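Local coordinates for protein cyclase (Uncultured organism, PDB 5IBZ) that may act as an arylformamidase-like hydrolase of the cyclase family, and binds acetylphosphate in a pocket, at residues B[28-32]-B[275-279]; B[45-49]-B[319-323]; B[116-122]-B[269-274]; B[155-161]-B[298-304]; B[162-168]-B[182-187]. One frame throughout, in Å; residues are numbered along the deposited sequence.

How the contacts relate
From the N terminus, the 28-32 loop is the first segment to find its partner, closing a long loop against 275-279 in contact 1. Contact 2 starts soon after at 45-49 and ends at the C terminus, so it crosses contact 1. Contact 3, joining 116-122 to helix 266-275, is nested inside both. Contact 4 begins within contact 3 but closes later, at 298-304; it therefore crosses contacts 1 and 3 yet stays inside contact 2. Contact 5 is nested in all the others. Contacts 2 and 4 hold neighbouring strands, 320-322 and 299-303, of the central mixed sheet, contacts 4 and 5 share strand 158-163, and contacts 1 and 3 meet where helix 266-275 leads into strand 278-281.

Contact 1: residues B[28-32]-B[275-279]; sequences QRGAA and LGVYI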
# COMPACT_ATOMS: atom_id res chain seq x y z
N GLN B 28 -0.08 1.71 31.10
CA GLN B 28 -0.20 1.16 29.76
C GLN B 28 1.07 0.50 29.24
O GLN B 28 1.09 0.09 28.09
CB GLN B 28 -0.61 2.24 28.76
CG GLN B 28 -1.97 2.82 29.05
CD GLN B 28 -2.43 3.79 27.99
OE1 GLN B 28 -2.34 3.51 26.80
NE2 GLN B 28 -2.92 4.95 28.42
N ARG B 29 2.12 0.39 30.07
CA ARG B 29 3.39 -0.15 29.59
C ARG B 29 3.66 -1.60 30.00
O ARG B 29 4.50 -2.26 29.40
CB ARG B 29 4.55 0.74 30.05
CG ARG B 29 4.37 2.18 29.61
CD ARG B 29 5.52 3.04 30.01
NE ARG B 29 6.69 2.82 29.17
CZ ARG B 29 7.83 2.27 29.57
NH1 ARG B 29 8.00 1.79 30.80
NH2 ARG B 29 8.85 2.18 28.70
N GLY B 30 2.98 -2.09 31.03
CA GLY B 30 3.16 -3.48 31.41
C GLY B 30 4.59 -3.81 31.82
O GLY B 30 5.27 -3.02 32.50
N ALA B 31 5.06 -4.97 31.37
CA ALA B 31 6.36 -5.48 31.82
C ALA B 31 7.53 -4.67 31.29
O ALA B 31 8.66 -4.82 31.75
CB ALA B 31 6.50 -6.95 31.44
N ALA B 32 7.28 -3.77 30.35
CA ALA B 32 8.32 -2.82 29.98
C ALA B 32 8.78 -1.98 31.20
O ALA B 32 9.92 -1.49 31.24
CB ALA B 32 7.83 -1.92 28.85
N LEU B 275 -0.09 -10.84 31.95
CA LEU B 275 1.20 -10.35 32.46
C LEU B 275 1.67 -9.01 31.88
O LEU B 275 2.53 -8.34 32.47
CB LEU B 275 2.30 -11.39 32.18
CG LEU B 275 2.10 -12.79 32.76
CD1 LEU B 275 3.38 -13.61 32.56
CD2 LEU B 275 1.70 -12.75 34.21
N GLY B 276 1.13 -8.62 30.73
CA GLY B 276 1.61 -7.44 30.05
C GLY B 276 3.05 -7.61 29.55
O GLY B 276 3.83 -6.66 29.49
N VAL B 277 3.39 -8.84 29.17
CA VAL B 277 4.71 -9.18 28.62
C VAL B 277 4.65 -9.19 27.09
O VAL B 277 3.75 -9.78 26.51
CB VAL B 277 5.16 -10.54 29.18
CG1 VAL B 277 6.38 -11.08 28.44
CG2 VAL B 277 5.47 -10.42 30.68
N TYR B 278 5.60 -8.52 26.45
CA TYR B 278 5.62 -8.36 25.01
C TYR B 278 6.13 -9.62 24.33
O TYR B 278 6.91 -10.38 24.89
CB TYR B 278 6.51 -7.15 24.63
CG TYR B 278 5.91 -5.87 25.17
CD1 TYR B 278 6.11 -5.50 26.49
CD2 TYR B 278 5.12 -5.06 24.38
CE1 TYR B 278 5.53 -4.36 27.01
CE2 TYR B 278 4.54 -3.92 24.88
CZ TYR B 278 4.73 -3.57 26.21
OH TYR B 278 4.15 -2.42 26.73
N ILE B 279 5.62 -9.83 23.11
CA ILE B 279 5.97 -10.99 22.31
C ILE B 279 6.70 -10.56 21.04
O ILE B 279 6.22 -9.72 20.28
CB ILE B 279 4.70 -11.79 21.92
CG1 ILE B 279 4.07 -12.42 23.18
CG2 ILE B 279 5.01 -12.80 20.85
CD1 ILE B 279 2.81 -13.18 22.93
O HOH W 1 2.70 -0.34 25.89
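Tyr278 reaches from its strand to the backbone of the 28-32 loop and illustrates how one phenol can hold a loop as it enters a 3-10 turn. At CB the side chain turns with CG anti to the carbonyl carbon (chi1 -64°), which carries the ring toward Arg29 and Ala32. Farther out, CE1 meets the methyl of Ala32 at 3.8 Å, while Arg29 O lies at the ring edge, in its plane. At the tip, OH donates to Arg29 O across 2.7 Å, coming from above the carbonyl plane. Ala32 N reaches the same oxygen from the opposite face, so two donors grip it. A water then gives one hydrogen to Tyr278 OH and another to Gln28 O, tying the phenol to a second carbonyl of the loop. Alongside, Ala31 N donates almost straight to Gly276 O (2.8 Å, 169°), and Ala31 CB rests 3.7 Å from Val277 CG2. Gly30 has positive phi, and a CB there would run into Gly276 O. The contact lies where helix 266-275 ends and the chain passes through Gly276 into strand 278-281, with Trp114 of strand 113-115 against Tyr278, Phe155 meeting its ring edge-to-face, and helix 233-239 behind Val277.

Contact 2: residues B[45-49]-B[319-323]; sequences RLIQT and PIAVK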
# COMPACT_ATOMS: atom_id res chain seq x y z
N ARG B 45 27.26 -2.31 30.39
CA ARG B 45 28.56 -2.81 30.82
C ARG B 45 28.91 -4.13 30.13
O ARG B 45 30.07 -4.58 30.16
CB ARG B 45 28.59 -2.98 32.35
CG ARG B 45 28.38 -1.69 33.15
CD ARG B 45 29.50 -0.65 32.98
NE ARG B 45 29.46 0.11 31.73
CZ ARG B 45 28.59 1.06 31.42
NH1 ARG B 45 28.70 1.67 30.26
NH2 ARG B 45 27.59 1.40 32.24
N LEU B 46 27.92 -4.76 29.50
CA LEU B 46 28.18 -5.98 28.73
C LEU B 46 28.77 -5.70 27.34
O LEU B 46 29.16 -6.64 26.63
CB LEU B 46 26.90 -6.80 28.56
CG LEU B 46 26.25 -7.21 29.87
CD1 LEU B 46 24.97 -7.99 29.57
CD2 LEU B 46 27.21 -8.01 30.73
N ILE B 47 28.84 -4.43 26.96
CA ILE B 47 29.45 -4.05 25.69
C ILE B 47 30.97 -3.96 25.95
O ILE B 47 31.50 -2.91 26.35
CB ILE B 47 28.87 -2.75 25.12
CG1 ILE B 47 27.35 -2.91 24.90
CG2 ILE B 47 29.54 -2.40 23.80
CD1 ILE B 47 26.63 -1.67 24.43
N GLN B 48 31.65 -5.07 25.71
CA GLN B 48 33.06 -5.23 26.03
C GLN B 48 33.93 -5.41 24.78
O GLN B 48 35.11 -5.05 24.76
CB GLN B 48 33.21 -6.43 26.97
CG GLN B 48 32.46 -6.21 28.29
CD GLN B 48 32.22 -7.47 29.10
OE1 GLN B 48 32.69 -8.56 28.76
NE2 GLN B 48 31.48 -7.33 30.20
N THR B 49 33.34 -6.02 23.75
CA THR B 49 34.06 -6.31 22.52
C THR B 49 33.59 -5.46 21.33
O THR B 49 34.32 -5.29 20.35
CB THR B 49 33.93 -7.78 22.10
OG1 THR B 49 32.56 -8.06 21.75
CG2 THR B 49 34.39 -8.71 23.20
N PRO B 319 16.42 -5.66 15.62
CA PRO B 319 17.09 -5.77 16.93
C PRO B 319 18.60 -5.97 16.78
O PRO B 319 18.99 -6.84 15.98
CB PRO B 319 16.44 -7.01 17.57
CG PRO B 319 15.38 -7.47 16.59
CD PRO B 319 15.75 -6.90 15.26
N ILE B 320 19.42 -5.20 17.50
CA ILE B 320 20.87 -5.38 17.47
C ILE B 320 21.36 -5.91 18.81
O ILE B 320 21.14 -5.27 19.84
CB ILE B 320 21.61 -4.07 17.16
CG1 ILE B 320 21.04 -3.37 15.93
CG2 ILE B 320 23.10 -4.36 16.96
CD1 ILE B 320 21.10 -4.18 14.63
N ALA B 321 22.00 -7.08 18.78
CA ALA B 321 22.72 -7.61 19.93
C ALA B 321 24.13 -7.03 19.92
O ALA B 321 24.81 -7.10 18.89
CB ALA B 321 22.76 -9.13 19.89
N VAL B 322 24.54 -6.46 21.05
CA VAL B 322 25.87 -5.85 21.18
C VAL B 322 26.62 -6.50 22.33
O VAL B 322 26.13 -6.57 23.45
CB VAL B 322 25.78 -4.32 21.43
CG1 VAL B 322 27.15 -3.68 21.28
CG2 VAL B 322 24.79 -3.69 20.48
N LYS B 323 27.81 -7.00 22.03
CA LYS B 323 28.64 -7.70 23.02
C LYS B 323 29.96 -6.98 23.26
O LYS B 323 30.11 -5.86 22.78
CB LYS B 323 28.86 -9.14 22.54
CG LYS B 323 27.55 -9.94 22.59
CD LYS B 323 27.68 -11.33 21.95
CE LYS B 323 28.41 -12.26 22.88
NZ LYS B 323 28.38 -13.67 22.38
OXT LYS B 323 30.87 -7.45 23.97
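Gln48 and Thr49 present consecutive backbone N-H groups to the C-terminal carboxylate of Lys323, a compact example of a chain end being bound by main chain just beyond a strand. That strand, 320-322, belongs to the central mixed sheet, between strands 52-54 and 299-303. Lys323 OXT takes both bonds, from Gln48 N at 3.0 Å (157°) and from Thr49 N at 2.9 Å (159°). Thr49 OG1 adds a weak bond to the same oxygen, made possible by its place between backbone N and carbonyl carbon (chi1 66°). The other carboxylate oxygen, Lys323 O, receives a CA-H...O contact from Ile47, 3.5 Å from CA. Beside this polar end, Ile47 and Val322 pack with their side chains at a slant, and Val322 CG1 meets both CG1 and CG2 of Ile47.

In the next shell, Arg297 donates to both Lys323 OXT (a salt bridge, from NH1) and Leu46 O (from NH2), two acceptors that lie only 3.3 Å apart; its charge probably offsets their repulsion. The negative charge of the terminus is thereby likely to be well compensated. The lysine side chain runs the other way, to Asp291 and Asp295 of helix 286-295. Ala44 of the second subunit packs on Ile47. On the apolar side, Ile47 CD1 comes to 3.8 Å from Val322 CG1.

Contact 3: residues B[116-122]-B[269-274]; sequences ALSHGWY and GNLLRD. With UVW (acetylphosphate), chain F.
Tyr122 and Arg273 make an uncommon embrace: the aliphatic part of the arginine crosses the ring face, and its charged end then passes over the rim. Arg273 CD stands 3.6 Å from the ring centroid, a CH-pi contact nearly on the normal. The guanidinium continues outward as an off-centre cation-pi partner, CZ 4.2 Å from the centroid, its plane 36° from that of the ring. The arginine gets there because its chain is extended from CG to NE, with CG trans to the backbone N (chi1 176°). The phenol OH is weakly bonded to the carboxylate of Asp274, 2.8 Å from OD1. Asp274 is itself held by Arg273 NH1 in a salt bridge at OD1 and by Asn270 ND2 at OD2. A phenylalanine in place of Tyr122 would probably leave the Asp274 carboxylate without its phenolic partner.

Two residues before Tyr122, Gly120 O on the strand meets Leu272 CB of the helix at 3.4 Å. The strand also continues as an antiparallel ladder with the second subunit. His119, closing the type I turn just before the strand, donates from NE2 to acetylphosphate O1P (2.6 Å, 155°), while its ND1 is bonded to Ala100 O of the second subunit. With Arg69 and His268 also on the ligand, this is consistent with an anion-binding pocket in which the ring of His119 is probably oriented from across the subunit interface.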
# COMPACT_ATOMS: atom_id res chain seq x y z
N ALA B 116 2.53 -5.48 20.42
CA ALA B 116 2.12 -4.66 21.56
C ALA B 116 1.10 -5.39 22.42
O ALA B 116 0.53 -6.40 22.01
CB ALA B 116 1.54 -3.35 21.08
N LEU B 117 0.83 -4.83 23.59
CA LEU B 117 -0.17 -5.43 24.47
C LEU B 117 -1.58 -5.26 23.89
O LEU B 117 -2.53 -5.91 24.33
CB LEU B 117 -0.08 -4.83 25.87
CG LEU B 117 1.31 -4.89 26.49
CD1 LEU B 117 1.25 -4.33 27.90
CD2 LEU B 117 1.89 -6.32 26.49
N SER B 118 -1.73 -4.36 22.92
CA SER B 118 -2.99 -4.21 22.19
C SER B 118 -3.18 -5.25 21.09
O SER B 118 -4.21 -5.25 20.42
CB SER B 118 -3.07 -2.80 21.58
OG SER B 118 -1.84 -2.46 20.93
N HIS B 119 -2.20 -6.12 20.86
CA HIS B 119 -2.29 -7.10 19.78
C HIS B 119 -3.17 -8.31 20.09
O HIS B 119 -3.72 -8.92 19.18
CB HIS B 119 -0.88 -7.60 19.39
CG HIS B 119 -0.88 -8.72 18.39
ND1 HIS B 119 -1.45 -8.61 17.14
CD2 HIS B 119 -0.37 -9.97 18.46
CE1 HIS B 119 -1.29 -9.74 16.49
NE2 HIS B 119 -0.65 -10.59 17.27
N GLY B 120 -3.28 -8.70 21.37
CA GLY B 120 -3.96 -9.94 21.71
C GLY B 120 -4.48 -9.96 23.13
O GLY B 120 -3.89 -9.38 24.03
N TRP B 121 -5.59 -10.67 23.32
CA TRP B 121 -6.23 -10.76 24.62
C TRP B 121 -7.26 -11.87 24.55
O TRP B 121 -7.31 -12.61 23.57
CB TRP B 121 -6.88 -9.42 25.00
CG TRP B 121 -8.04 -8.99 24.13
CD1 TRP B 121 -9.38 -9.12 24.41
CD2 TRP B 121 -7.96 -8.33 22.86
NE1 TRP B 121 -10.13 -8.60 23.39
CE2 TRP B 121 -9.29 -8.10 22.43
CE3 TRP B 121 -6.91 -7.91 22.05
CZ2 TRP B 121 -9.58 -7.49 21.20
CZ3 TRP B 121 -7.20 -7.28 20.85
CH2 TRP B 121 -8.52 -7.09 20.43
N TYR B 122 -8.07 -12.02 25.59
CA TYR B 122 -9.21 -12.92 25.53
C TYR B 122 -10.32 -12.23 26.29
O TYR B 122 -10.09 -11.31 27.07
CB TYR B 122 -8.89 -14.31 26.11
CG TYR B 122 -8.35 -14.33 27.52
CD1 TYR B 122 -9.22 -14.29 28.61
CD2 TYR B 122 -6.99 -14.40 27.76
CE1 TYR B 122 -8.74 -14.30 29.90
CE2 TYR B 122 -6.50 -14.40 29.06
CZ TYR B 122 -7.38 -14.37 30.12
OH TYR B 122 -6.93 -14.39 31.41
N GLY B 269 -2.56 -15.19 25.19
CA GLY B 269 -3.50 -14.56 26.10
C GLY B 269 -2.87 -14.26 27.44
O GLY B 269 -3.00 -13.15 27.97
N ASN B 270 -2.19 -15.25 28.02
CA ASN B 270 -1.60 -15.07 29.33
C ASN B 270 -0.48 -14.02 29.29
O ASN B 270 -0.39 -13.18 30.17
CB ASN B 270 -1.05 -16.39 29.89
CG ASN B 270 -2.14 -17.38 30.29
OD1 ASN B 270 -1.93 -18.58 30.24
ND2 ASN B 270 -3.28 -16.87 30.72
N LEU B 271 0.39 -14.07 28.27
CA LEU B 271 1.48 -13.10 28.25
C LEU B 271 0.99 -11.69 28.00
O LEU B 271 1.30 -10.76 28.75
CB LEU B 271 2.52 -13.46 27.20
CG LEU B 271 3.34 -14.72 27.50
CD1 LEU B 271 4.42 -14.88 26.42
CD2 LEU B 271 3.96 -14.73 28.88
N LEU B 272 0.21 -11.49 26.94
CA LEU B 272 -0.19 -10.13 26.57
C LEU B 272 -1.19 -9.52 27.53
O LEU B 272 -0.97 -8.43 28.05
CB LEU B 272 -0.76 -10.13 25.16
CG LEU B 272 0.28 -10.50 24.08
CD1 LEU B 272 -0.41 -10.70 22.76
CD2 LEU B 272 1.41 -9.50 23.94
N ARG B 273 -2.29 -10.22 27.78
CA ARG B 273 -3.33 -9.71 28.66
C ARG B 273 -3.02 -9.82 30.14
O ARG B 273 -3.16 -8.84 30.88
CB ARG B 273 -4.66 -10.41 28.39
CG ARG B 273 -5.76 -10.00 29.33
CD ARG B 273 -6.93 -10.90 29.17
NE ARG B 273 -8.11 -10.45 29.88
CZ ARG B 273 -8.48 -10.82 31.09
NH1 ARG B 273 -7.71 -11.64 31.81
NH2 ARG B 273 -9.62 -10.37 31.61
N ASP B 274 -2.63 -11.00 30.61
CA ASP B 274 -2.53 -11.19 32.05
C ASP B 274 -1.23 -10.58 32.60
O ASP B 274 -1.26 -9.90 33.64
CB ASP B 274 -2.64 -12.68 32.39
CG ASP B 274 -3.99 -13.27 32.03
OD1 ASP B 274 -4.99 -12.54 32.08
OD2 ASP B 274 -4.06 -14.47 31.69
C1 UVW F . -0.86 -15.68 14.79
O1 UVW F . -1.17 -14.85 14.00
C1M UVW F . -1.48 -17.07 14.73
O2 UVW F . 0.08 -15.41 15.79
P UVW F . 0.71 -13.91 16.06
O1P UVW F . -0.38 -12.86 16.08
O2P UVW F . 1.40 -13.99 17.40
O3P UVW F . 1.71 -13.53 15.00
O HOH W 2 -11.38 -10.21 29.38

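Contact 4: residues B[155-161]-B[298-304]; sequences FLGRGVL and YEFFLAA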
# COMPACT_ATOMS: atom_id res chain seq x y z
N PHE B 155 12.68 -1.60 25.41
CA PHE B 155 13.34 -2.72 24.74
C PHE B 155 14.77 -2.40 24.31
O PHE B 155 15.30 -3.00 23.38
CB PHE B 155 12.51 -3.23 23.56
CG PHE B 155 11.05 -3.38 23.88
CD1 PHE B 155 10.64 -4.01 25.03
CD2 PHE B 155 10.09 -2.85 23.03
CE1 PHE B 155 9.28 -4.12 25.35
CE2 PHE B 155 8.74 -2.97 23.33
CZ PHE B 155 8.34 -3.59 24.48
N LEU B 156 15.39 -1.52 25.07
CA LEU B 156 16.80 -1.29 24.97
C LEU B 156 17.35 -1.54 26.37
O LEU B 156 17.05 -0.78 27.30
CB LEU B 156 17.05 0.11 24.43
CG LEU B 156 18.49 0.54 24.25
CD1 LEU B 156 18.63 1.46 23.04
CD2 LEU B 156 18.99 1.20 25.52
N GLY B 157 18.10 -2.63 26.53
CA GLY B 157 18.47 -3.11 27.85
C GLY B 157 19.17 -4.44 27.70
O GLY B 157 19.85 -4.68 26.69
N ARG B 158 19.03 -5.29 28.71
CA ARG B 158 19.77 -6.55 28.71
C ARG B 158 18.97 -7.62 27.96
O ARG B 158 17.76 -7.76 28.16
CB ARG B 158 20.07 -7.00 30.13
CG ARG B 158 21.45 -7.66 30.28
CD ARG B 158 21.76 -7.97 31.72
NE ARG B 158 21.07 -9.18 32.07
CZ ARG B 158 21.65 -10.28 32.55
NH1 ARG B 158 22.94 -10.31 32.85
NH2 ARG B 158 20.90 -11.34 32.78
N GLY B 159 19.65 -8.34 27.06
CA GLY B 159 19.05 -9.47 26.39
C GLY B 159 19.82 -10.72 26.76
O GLY B 159 21.02 -10.66 27.05
N VAL B 160 19.12 -11.85 26.77
CA VAL B 160 19.72 -13.14 27.03
C VAL B 160 19.21 -14.14 25.99
O VAL B 160 17.98 -14.30 25.83
CB VAL B 160 19.40 -13.65 28.44
CG1 VAL B 160 20.08 -15.03 28.69
CG2 VAL B 160 19.83 -12.62 29.47
N LEU B 161 20.14 -14.76 25.28
CA LEU B 161 19.84 -15.86 24.36
C LEU B 161 19.77 -17.17 25.10
O LEU B 161 20.67 -17.51 25.85
CB LEU B 161 20.89 -15.98 23.26
CG LEU B 161 20.77 -17.19 22.33
CD1 LEU B 161 19.55 -17.07 21.45
CD2 LEU B 161 22.04 -17.34 21.49
N TYR B 298 26.16 -15.42 26.70
CA TYR B 298 24.80 -15.41 26.17
C TYR B 298 23.98 -14.19 26.63
O TYR B 298 22.81 -14.05 26.27
CB TYR B 298 24.10 -16.69 26.60
CG TYR B 298 24.61 -17.91 25.87
CD1 TYR B 298 25.75 -18.58 26.28
CD2 TYR B 298 23.93 -18.37 24.76
CE1 TYR B 298 26.19 -19.70 25.57
CE2 TYR B 298 24.35 -19.47 24.07
CZ TYR B 298 25.47 -20.11 24.45
OH TYR B 298 25.86 -21.20 23.71
N GLU B 299 24.61 -13.33 27.44
CA GLU B 299 23.99 -12.10 27.91
C GLU B 299 24.63 -10.92 27.21
O GLU B 299 25.85 -10.86 27.07
CB GLU B 299 24.14 -11.94 29.43
CG GLU B 299 23.55 -13.08 30.24
CD GLU B 299 24.60 -13.96 30.90
OE1 GLU B 299 25.79 -13.86 30.52
OE2 GLU B 299 24.25 -14.75 31.81
N PHE B 300 23.80 -9.99 26.74
CA PHE B 300 24.31 -8.90 25.92
C PHE B 300 23.44 -7.66 26.04
O PHE B 300 22.37 -7.69 26.68
CB PHE B 300 24.39 -9.33 24.46
CG PHE B 300 23.15 -10.04 23.99
CD1 PHE B 300 22.05 -9.33 23.54
CD2 PHE B 300 23.06 -11.41 24.05
CE1 PHE B 300 20.92 -9.98 23.14
CE2 PHE B 300 21.93 -12.06 23.64
CZ PHE B 300 20.85 -11.35 23.20
N PHE B 301 23.91 -6.58 25.45
CA PHE B 301 23.10 -5.37 25.33
C PHE B 301 22.24 -5.53 24.08
O PHE B 301 22.74 -5.91 23.03
CB PHE B 301 23.98 -4.11 25.27
CG PHE B 301 23.22 -2.82 25.17
CD1 PHE B 301 22.83 -2.31 23.93
CD2 PHE B 301 22.93 -2.10 26.31
CE1 PHE B 301 22.15 -1.10 23.85
CE2 PHE B 301 22.23 -0.89 26.23
CZ PHE B 301 21.86 -0.40 25.00
N LEU B 302 20.95 -5.29 24.23
CA LEU B 302 19.99 -5.43 23.14
C LEU B 302 19.34 -4.10 22.82
O LEU B 302 18.76 -3.48 23.72
CB LEU B 302 18.92 -6.44 23.52
CG LEU B 302 17.85 -6.72 22.46
CD1 LEU B 302 18.46 -7.23 21.18
CD2 LEU B 302 16.87 -7.71 23.00
N ALA B 303 19.45 -3.66 21.56
CA ALA B 303 18.71 -2.50 21.08
C ALA B 303 17.60 -2.99 20.19
O ALA B 303 17.83 -3.26 18.99
CB ALA B 303 19.62 -1.54 20.33
N ALA B 304 16.41 -3.12 20.77
CA ALA B 304 15.25 -3.68 20.08
C ALA B 304 14.06 -2.73 20.19
O ALA B 304 12.90 -3.15 20.32
CB ALA B 304 14.92 -5.04 20.63
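Phe300 folds its ring over Gly159 on the facing strand, a closely fitted part of this antiparallel pairing. Its CG occupies the position between backbone N and carbonyl carbon (chi1 46°), which swings the ring back across the neighbouring strand, where Gly159 O stands over the ring centre. CE1 lies 3.8 Å from Gly159 CA, and any side chain on that glycine would collide with it. CE2 also reaches Leu161 CB at 4.1 Å. The two strands meanwhile exchange paired bonds: Gly159 N to Phe300 O (2.8 Å, 172°) and Phe300 N to Gly159 O (2.9 Å). Gly157 and Leu302 repeat the pattern, Leu302 N meeting Gly157 O at 2.8 Å. With an alanine instead of Phe300, the glycine would probably lose its covering ring, and a gap would open beside Leu161.

The side bearing Arg158 and Glu299 is looser and partly exposed. There the guanidinium lies with a face toward Glu299 CG in one of that residue's two conformers, but its salt bridge goes to Asp198, and Glu299 OE2 accepts from Lys193 N. Phe301 meets Phe301 of the second subunit. Cross-strand glycine-aromatic pairing of this kind is known as aromatic rescue of glycine, here placed between strands 158-163 and 299-303 of the central mixed sheet.

Contact 5: residues B[162-168]-B[182-187]; sequences VDIVRFK and DLEGAL
Lys168 NZ is gripped by two groups: Asp182 OD1, in a salt bridge of 2.8 Å, and the hydroxyl of Tyr176. Tyr176 also binds Asp182 OD2, so lysine, tyrosine and aspartate close a small polar ring at the rim of the contact. The ammonium comes to OD1 from above the carboxylate plane, and the bend of the lysine chain at chi2 (-72°) turns its end back toward helix 180-190, leaving CE itself only 3.0 Å from OD1.

Next to this bridge, Phe167 lays one ring face on the backbone of helix 180-190. Ala186 N stands over the ring centre, and CE1 comes within 3.5 Å of Gly185 C; a side chain on Gly185 would strike the ring. The approach follows from CG lying opposite the backbone N (chi1 174°), which directs the ring at the helix.

The strand 158-163, helix 180-190 and parallel strand 199-203 form a beta-alpha-beta crossover, and Val162 and Ile164 fill the space between strand and helix. Ile164 CD1 touches Leu183 CD2 and Ala186 CB, both at 3.9 Å, and Val162 CG1 meets Leu183 CD2 at 3.8 Å in one of the two valine conformers. In that same conformer Val162 CG2 comes to 3.4 Å from Ala186 CB, a tight approach that is doubtful for the other copy. Trp236 of helix 233-239 covers Leu183 and Leu187 from beyond. Asp163, between Val162 and Ile164, is the N-cap of helix 164-167, its OD1 taking the N-H of Arg166.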
# COMPACT_ATOMS: atom_id res chain seq x y z
N VAL B 162 18.67 -17.90 24.90
CA VAL B 162 18.63 -19.29 25.30
C VAL B 162 18.51 -20.14 24.03
O VAL B 162 17.51 -20.09 23.29
CB VAL B 162 17.50 -19.55 26.33
CG1 VAL B 162 16.11 -19.23 25.78
CG2 VAL B 162 17.58 -20.96 26.86
N ASP B 163 19.56 -20.91 23.76
CA ASP B 163 19.66 -21.68 22.53
C ASP B 163 19.10 -23.05 22.78
O ASP B 163 19.80 -23.99 23.12
CB ASP B 163 21.11 -21.74 22.06
CG ASP B 163 21.24 -22.27 20.65
OD1 ASP B 163 20.29 -22.89 20.14
OD2 ASP B 163 22.34 -22.07 20.07
N ILE B 164 17.79 -23.17 22.61
CA ILE B 164 17.13 -24.43 22.88
C ILE B 164 17.53 -25.48 21.85
O ILE B 164 17.67 -26.66 22.17
CB ILE B 164 15.60 -24.25 22.92
CG1 ILE B 164 15.20 -23.28 24.05
CG2 ILE B 164 14.91 -25.59 23.12
CD1 ILE B 164 15.46 -23.81 25.44
N VAL B 165 17.76 -25.06 20.60
CA VAL B 165 18.22 -25.97 19.55
C VAL B 165 19.51 -26.67 20.01
O VAL B 165 19.61 -27.90 19.96
CB VAL B 165 18.42 -25.22 18.20
CG1 VAL B 165 19.15 -26.07 17.19
CG2 VAL B 165 17.06 -24.78 17.63
N ARG B 166 20.50 -25.91 20.47
CA ARG B 166 21.76 -26.54 20.87
C ARG B 166 21.61 -27.35 22.16
O ARG B 166 22.26 -28.38 22.33
CB ARG B 166 22.88 -25.49 21.03
CG ARG B 166 23.57 -25.15 19.72
CD ARG B 166 24.75 -24.19 19.91
NE ARG B 166 25.48 -24.03 18.64
CZ ARG B 166 25.12 -23.19 17.67
NH1 ARG B 166 24.06 -22.39 17.82
NH2 ARG B 166 25.85 -23.13 16.55
N PHE B 167 20.77 -26.87 23.08
CA PHE B 167 20.51 -27.62 24.30
C PHE B 167 19.95 -29.02 23.98
O PHE B 167 20.29 -30.00 24.66
CB PHE B 167 19.53 -26.85 25.20
CG PHE B 167 19.11 -27.62 26.42
CD1 PHE B 167 20.03 -27.93 27.40
CD2 PHE B 167 17.79 -28.01 26.60
CE1 PHE B 167 19.65 -28.64 28.52
CE2 PHE B 167 17.41 -28.73 27.73
CZ PHE B 167 18.35 -29.02 28.68
N LYS B 168 19.13 -29.11 22.94
CA LYS B 168 18.50 -30.37 22.54
C LYS B 168 19.31 -31.11 21.46
O LYS B 168 18.81 -32.03 20.81
CB LYS B 168 17.08 -30.12 22.06
CG LYS B 168 16.13 -29.58 23.14
CD LYS B 168 15.78 -30.66 24.14
CE LYS B 168 14.68 -30.24 25.07
NZ LYS B 168 14.25 -31.39 25.93
N ASP B 182 13.11 -27.16 29.93
CA ASP B 182 14.03 -26.91 28.81
C ASP B 182 14.72 -25.56 28.95
O ASP B 182 15.94 -25.43 28.75
CB ASP B 182 13.30 -26.94 27.47
CG ASP B 182 12.73 -28.27 27.11
OD1 ASP B 182 13.23 -29.32 27.58
OD2 ASP B 182 11.78 -28.25 26.28
N LEU B 183 13.93 -24.53 29.26
CA LEU B 183 14.48 -23.19 29.38
C LEU B 183 15.48 -23.11 30.54
O LEU B 183 16.58 -22.58 30.38
CB LEU B 183 13.35 -22.18 29.56
CG LEU B 183 12.48 -21.98 28.32
CD1 LEU B 183 11.17 -21.33 28.68
CD2 LEU B 183 13.21 -21.16 27.27
N GLU B 184 15.12 -23.65 31.70
CA GLU B 184 16.04 -23.63 32.84
C GLU B 184 17.28 -24.50 32.59
O GLU B 184 18.40 -24.14 32.99
CB GLU B 184 15.32 -24.10 34.11
CG GLU B 184 14.21 -23.16 34.49
CD GLU B 184 13.73 -23.35 35.92
OE1 GLU B 184 13.19 -24.43 36.23
OE2 GLU B 184 13.91 -22.42 36.73
N GLY B 185 17.08 -25.61 31.89
CA GLY B 185 18.16 -26.53 31.61
C GLY B 185 19.16 -25.92 30.66
O GLY B 185 20.38 -26.10 30.82
N ALA B 186 18.65 -25.24 29.64
CA ALA B 186 19.52 -24.59 28.67
C ALA B 186 20.30 -23.44 29.30
O ALA B 186 21.50 -23.30 29.08
CB ALA B 186 18.71 -24.10 27.49
N LEU B 187 19.62 -22.62 30.08
CA LEU B 187 20.30 -21.54 30.77
C LEU B 187 21.38 -22.08 31.72
O LEU B 187 22.47 -21.53 31.80
CB LEU B 187 19.29 -20.68 31.54
CG LEU B 187 18.43 -19.80 30.64
CD1 LEU B 187 17.19 -19.31 31.36
CD2 LEU B 187 19.25 -18.62 30.15